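Side-chain contacts in devB protein (Vibrio cholerae O1 biovar eltor str. N16961, PDB 1Y89), which belongs to the glucosamine-6-phosphate isomerase/6-phosphogluconolactonase family and probably hydrolyses 6-phosphogluconolactone in the pentose phosphate pathway: residues A[15-20]-A[134-139]; A[8-13]-A[190-195]. All coordinates share one frame; numbering follows the deposited sequence.

Contact 1. Residues A[15-20]-A[134-139]. With PE5 (3,6,9,12,15,18,21,24-octaoxahexacosan-1-ol), chain F.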
loop_
_atom_site.group_PDB
_atom_site.type_symbol
_atom_site.label_atom_id
_atom_site.label_comp_id
_atom_site.label_asym_id
_atom_site.label_seq_id
_atom_site.Cartn_x
_atom_site.Cartn_y
_atom_site.Cartn_z
ATOM N N LYS A 15 1.768 9.061 10.776
ATOM C CA LYS A 15 2.037 7.852 11.564
ATOM C C LYS A 15 2.566 6.735 10.666
ATOM O O LYS A 15 3.539 6.078 11.006
ATOM C CB LYS A 15 0.750 7.403 12.274
ATOM C CG LYS A 15 0.851 6.071 13.091
ATOM C CD LYS A 15 1.832 6.272 14.252
ATOM C CE LYS A 15 1.802 5.155 15.350
ATOM N NZ LYS A 15 1.573 3.764 14.823
ATOM N N SER A 16 1.916 6.512 9.521
ATOM C CA SER A 16 2.359 5.474 8.592
ATOM C C SER A 16 3.792 5.764 8.130
ATOM O O SER A 16 4.653 4.867 8.113
ATOM C CB SER A 16 1.412 5.407 7.388
ATOM O OG SER A 16 1.842 4.396 6.515
ATOM N N LEU A 17 4.072 7.030 7.813
ATOM C CA LEU A 17 5.408 7.400 7.364
ATOM C C LEU A 17 6.477 7.212 8.461
ATOM O O LEU A 17 7.594 6.753 8.180
ATOM C CB LEU A 17 5.398 8.849 6.881
ATOM C CG LEU A 17 4.494 9.146 5.677
ATOM C CD1 LEU A 17 4.358 10.678 5.473
ATOM C CD2 LEU A 17 5.020 8.475 4.369
ATOM N N ALA A 18 6.130 7.580 9.693
ATOM C CA ALA A 18 7.070 7.494 10.811
ATOM C C ALA A 18 7.335 6.013 11.118
ATOM O O ALA A 18 8.468 5.623 11.452
ATOM C CB ALA A 18 6.470 8.185 12.046
ATOM N N ASP A 19 6.292 5.185 11.013
ATOM C CA ASP A 19 6.515 3.736 11.239
ATOM C C ASP A 19 7.484 3.180 10.208
ATOM O O ASP A 19 8.347 2.363 10.553
ATOM C CB ASP A 19 5.221 2.938 11.261
ATOM C CG ASP A 19 4.369 3.245 12.501
ATOM O OD1 ASP A 19 4.921 3.745 13.513
ATOM O OD2 ASP A 19 3.165 2.970 12.453
ATOM N N ASP A 20 7.367 3.636 8.965
ATOM C CA ASP A 20 8.286 3.178 7.911
ATOM C C ASP A 20 9.703 3.686 8.200
ATOM O O ASP A 20 10.663 2.939 8.053
ATOM C CB ASP A 20 7.821 3.689 6.536
ATOM C CG ASP A 20 6.723 2.839 5.933
ATOM O OD1 ASP A 20 6.302 1.851 6.564
ATOM O OD2 ASP A 20 6.263 3.159 4.824
ATOM N N TRP A 134 14.104 6.081 -0.694
ATOM C CA TRP A 134 12.788 6.679 -0.479
ATOM C C TRP A 134 12.849 8.167 -0.730
ATOM O O TRP A 134 13.717 8.880 -0.168
ATOM C CB TRP A 134 12.347 6.450 0.970
ATOM C CG TRP A 134 10.848 6.674 1.218
ATOM C CD1 TRP A 134 9.849 6.806 0.275
ATOM C CD2 TRP A 134 10.209 6.718 2.498
ATOM N NE1 TRP A 134 8.623 6.941 0.904
ATOM C CE2 TRP A 134 8.818 6.879 2.270
ATOM C CE3 TRP A 134 10.685 6.652 3.827
ATOM C CZ2 TRP A 134 7.877 6.949 3.334
ATOM C CZ3 TRP A 134 9.754 6.721 4.881
ATOM C CH2 TRP A 134 8.365 6.868 4.622
ATOM N N ILE A 135 11.942 8.660 -1.561
ATOM C CA ILE A 135 11.849 10.093 -1.798
ATOM C C ILE A 135 10.432 10.497 -1.430
ATOM O O ILE A 135 9.450 9.963 -2.005
ATOM C CB ILE A 135 12.176 10.460 -3.284
ATOM C CG1 ILE A 135 13.596 9.949 -3.671
ATOM C CG2 ILE A 135 12.040 11.979 -3.529
ATOM C CD1 ILE A 135 14.016 10.312 -5.128
ATOM N N LEU A 136 10.328 11.452 -0.504
ATOM C CA LEU A 136 9.025 12.033 -0.113
ATOM C C LEU A 136 8.838 13.284 -0.966
ATOM O O LEU A 136 9.763 14.152 -1.038
ATOM C CB LEU A 136 9.054 12.473 1.370
ATOM C CG LEU A 136 9.330 11.342 2.393
ATOM C CD1 LEU A 136 9.066 11.898 3.833
ATOM C CD2 LEU A 136 8.449 10.181 2.129
ATOM N N LEU A 137 7.680 13.390 -1.606
ATOM C CA LEU A 137 7.430 14.462 -2.571
ATOM C C LEU A 137 6.151 15.185 -2.239
ATOM O O LEU A 137 5.235 14.593 -1.635
ATOM C CB LEU A 137 7.329 13.905 -4.014
ATOM C CG LEU A 137 8.657 13.328 -4.508
ATOM C CD1 LEU A 137 8.395 12.542 -5.814
ATOM C CD2 LEU A 137 9.693 14.477 -4.766
ATOM N N GLY A 138 6.107 16.467 -2.623
ATOM C CA GLY A 138 4.889 17.268 -2.591
ATOM C C GLY A 138 4.262 17.369 -3.970
ATOM O O GLY A 138 4.907 17.062 -5.014
ATOM N N VAL A 139 3.001 17.820 -3.997
ATOM C CA VAL A 139 2.385 18.196 -5.260
ATOM C C VAL A 139 1.732 19.576 -5.122
ATOM O O VAL A 139 0.809 19.714 -4.350
ATOM C CB VAL A 139 1.325 17.170 -5.686
ATOM C CG1 VAL A 139 0.670 17.587 -7.030
ATOM C CG2 VAL A 139 1.944 15.787 -5.782
HETATM O O1 PE5 F . 12.013 -3.734 6.566
HETATM C C1 PE5 F . 12.158 -2.663 5.623
HETATM C C2 PE5 F . 11.587 -1.372 6.196
HETATM O O2 PE5 F . 10.880 -0.646 5.190
HETATM C C3 PE5 F . 9.631 -0.115 5.602
HETATM C C4 PE5 F . 8.937 0.391 4.361
HETATM O O3 PE5 F . 8.065 -0.606 3.843
#

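Contact 2. Residues A[8-13]-A[190-195]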
loop_
_atom_site.group_PDB
_atom_site.type_symbol
_atom_site.label_atom_id
_atom_site.label_comp_id
_atom_site.label_asym_id
_atom_site.label_seq_id
_atom_site.Cartn_x
_atom_site.Cartn_y
_atom_site.Cartn_z
ATOM N N PRO A 8 -7.746 8.261 6.961
ATOM C CA PRO A 8 -8.874 9.044 7.468
ATOM C C PRO A 8 -8.475 10.438 8.004
ATOM O O PRO A 8 -9.324 11.317 8.088
ATOM C CB PRO A 8 -9.425 8.150 8.589
ATOM C CG PRO A 8 -8.173 7.445 9.139
ATOM C CD PRO A 8 -7.334 7.171 7.890
ATOM N N THR A 9 -7.194 10.628 8.368
ATOM C CA THR A 9 -6.742 11.860 9.028
ATOM C C THR A 9 -5.303 12.118 8.602
ATOM O O THR A 9 -4.605 11.179 8.173
ATOM C CB THR A 9 -6.733 11.748 10.580
ATOM O OG1 THR A 9 -5.778 10.764 10.964
ATOM C CG2 THR A 9 -8.128 11.372 11.177
ATOM N N ALA A 10 -4.852 13.372 8.722
ATOM C CA ALA A 10 -3.443 13.694 8.469
ATOM C C ALA A 10 -2.541 12.990 9.486
ATOM O O ALA A 10 -1.419 12.605 9.148
ATOM C CB ALA A 10 -3.200 15.217 8.525
ATOM N N ASP A 11 -3.005 12.874 10.743
ATOM C CA ASP A 11 -2.212 12.157 11.771
ATOM C C ASP A 11 -1.871 10.723 11.302
ATOM O O ASP A 11 -0.771 10.251 11.501
ATOM C CB ASP A 11 -2.965 12.068 13.117
ATOM C CG ASP A 11 -2.846 13.348 13.978
ATOM O OD1 ASP A 11 -1.902 14.142 13.810
ATOM O OD2 ASP A 11 -3.694 13.545 14.876
ATOM N N ALA A 12 -2.847 10.040 10.702
ATOM C CA ALA A 12 -2.689 8.638 10.267
ATOM C C ALA A 12 -1.704 8.553 9.132
ATOM O O ALA A 12 -0.946 7.587 9.062
ATOM C CB ALA A 12 -4.028 8.061 9.807
ATOM N N VAL A 13 -1.735 9.534 8.226
ATOM C CA VAL A 13 -0.715 9.593 7.139
ATOM C C VAL A 13 0.674 9.637 7.732
ATOM O O VAL A 13 1.543 8.840 7.397
ATOM C CB VAL A 13 -0.892 10.851 6.222
ATOM C CG1 VAL A 13 0.265 10.922 5.234
ATOM C CG2 VAL A 13 -2.265 10.827 5.472
ATOM N N LEU A 190 2.877 13.118 -1.151
ATOM C CA LEU A 190 2.141 13.283 0.099
ATOM C C LEU A 190 1.208 14.459 -0.152
ATOM O O LEU A 190 1.648 15.616 -0.247
ATOM C CB LEU A 190 3.091 13.577 1.269
ATOM C CG LEU A 190 4.269 12.596 1.436
ATOM C CD1 LEU A 190 5.128 13.002 2.679
ATOM C CD2 LEU A 190 3.762 11.112 1.517
ATOM N N VAL A 191 -0.086 14.147 -0.298
ATOM C CA VAL A 191 -1.030 15.130 -0.852
ATOM C C VAL A 191 -2.244 15.176 0.050
ATOM O O VAL A 191 -3.128 14.331 -0.074
ATOM C CB VAL A 191 -1.453 14.761 -2.289
ATOM C CG1 VAL A 191 -2.311 15.875 -2.892
ATOM C CG2 VAL A 191 -0.205 14.528 -3.167
ATOM N N LEU A 192 -2.260 16.168 0.945
ATOM C CA LEU A 192 -3.256 16.277 1.994
ATOM C C LEU A 192 -4.062 17.566 1.917
ATOM O O LEU A 192 -3.530 18.621 1.553
ATOM C CB LEU A 192 -2.588 16.187 3.374
ATOM C CG LEU A 192 -2.311 14.760 3.864
ATOM C CD1 LEU A 192 -1.439 13.934 2.943
ATOM C CD2 LEU A 192 -1.715 14.789 5.256
ATOM N N GLY A 193 -5.346 17.467 2.274
ATOM C CA GLY A 193 -6.210 18.648 2.488
ATOM C C GLY A 193 -7.121 18.957 1.305
ATOM O O GLY A 193 -6.851 18.562 0.158
ATOM N N ALA A 194 -8.217 19.664 1.591
ATOM C CA ALA A 194 -9.225 19.985 0.592
ATOM C C ALA A 194 -8.651 20.816 -0.553
ATOM O O ALA A 194 -9.163 20.767 -1.677
ATOM C CB ALA A 194 -10.421 20.739 1.266
ATOM N N GLY A 195 -7.599 21.574 -0.261
ATOM C CA GLY A 195 -6.906 22.416 -1.254
ATOM C C GLY A 195 -6.317 21.628 -2.413
ATOM O O GLY A 195 -6.101 22.177 -3.509
#

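Contact 1. Residues A[15-20]-A[134-139]
Asp20 OD2 is held by a salt bridge from Arg186 NH2, while the root of the same side chain, CB, sits 3.8 Å from Trp134 CH2. Arg186 also makes a cation-pi contact with Trp134, so the arginine ties acid and indole together. The setting is the Rossmann-like alpha/beta fold of this family: helix 10-25 lies on the sheet, and its 15-20 segment runs nearly antiparallel to strand 134-137, with an angle of 159° and axes 12.3 Å apart.

Trp134 reaches across that gap. With CG anti to the backbone N (chi1 -164°), its six-membered ring reaches toward the helix, and at the other end of the indole NE1 hydrogen-bonds Ser188 OG. Leu17 CD2 meets the ring at its edge, near the plane, coming within 3.4 Å of Trp134 CZ2; the two side chains cross at about a right angle. The backbone takes part as well, since Leu17 O lies in the ring plane beside the edge, 3.6 Å from Trp134 CH2. Two residues along the strand, Leu136 turns back over one face of the indole and places CD2 3.2 Å above the plane, offset toward the rim. That same methyl is 4.4 Å from Leu17 CD2, joining the leucines to each other as well as to the indole; Leu44 of helix 39-48 touches both. Beside the carboxylate, the polyether fragment brings its C4 to 3.7 Å from Asp20 CG.

Contact 2. Residues A[8-13]-A[190-195]
Leu192 points its CB toward the first turn of helix 10-25, with Ala10 CB still 5.3 Å from it. Rotation about the first bond sets CG anti to the carbonyl carbon (chi1 -83°), and CG comes to 4.7 Å from Ala10 CB. From there the two methyls divide the work. CD2 goes to the start of the helix, where it lies 3.6 Å from Ala10 CB and 3.8 Å from Ala10 CA, and it also touches Val13 CG2 at 4.0 Å. CD1 sits against both branches of Val13, 4.1 Å from Val13 CG2 and marginally farther from Val13 CG1, so Val13 and Leu192 meet tip to tip.

In the Rossmann-like fold of this family, this is where the N-terminal end of a helix comes down beside the chain leaving the C-terminal end of a parallel strand, here 186-191. Thr40 of helix 39-48 and Asp230 also touch Leu192, and a phosphate ion, probably picked up from the crystallisation solution, lies about 5 Å from its side chain. Asp230 OD1 also accepts a hydrogen bond from Gly193 N, fixing the backbone just past the leucine. On the helix side, Thr9 is the N-cap residue: its OG1 accepts from Ala12 N at 3.0 Å, with an N-H...O angle of 151°.

Both contacts use helix 10-25, contact 2 at its first turn and contact 1 about two turns further on, and their centres are 12 Å apart. The sheet strands involved, 134-137 and 186-191, are parallel neighbours, joined where Leu190 N probably hydrogen-bonds Leu137 O at 2.8 Å. Along the chain the order is 8-13, 15-20, 134-139, 190-195, so contact 2 encloses contact 1. Leu17 CD1 packs on Leu190 CD1, which makes the apolar layer under the helix continuous. The helix near the N-terminus thus packs against a strand, and against the loop after another, from much later in the sequence, with contact 1 deeper in the core and contact 2 nearer the strand ends.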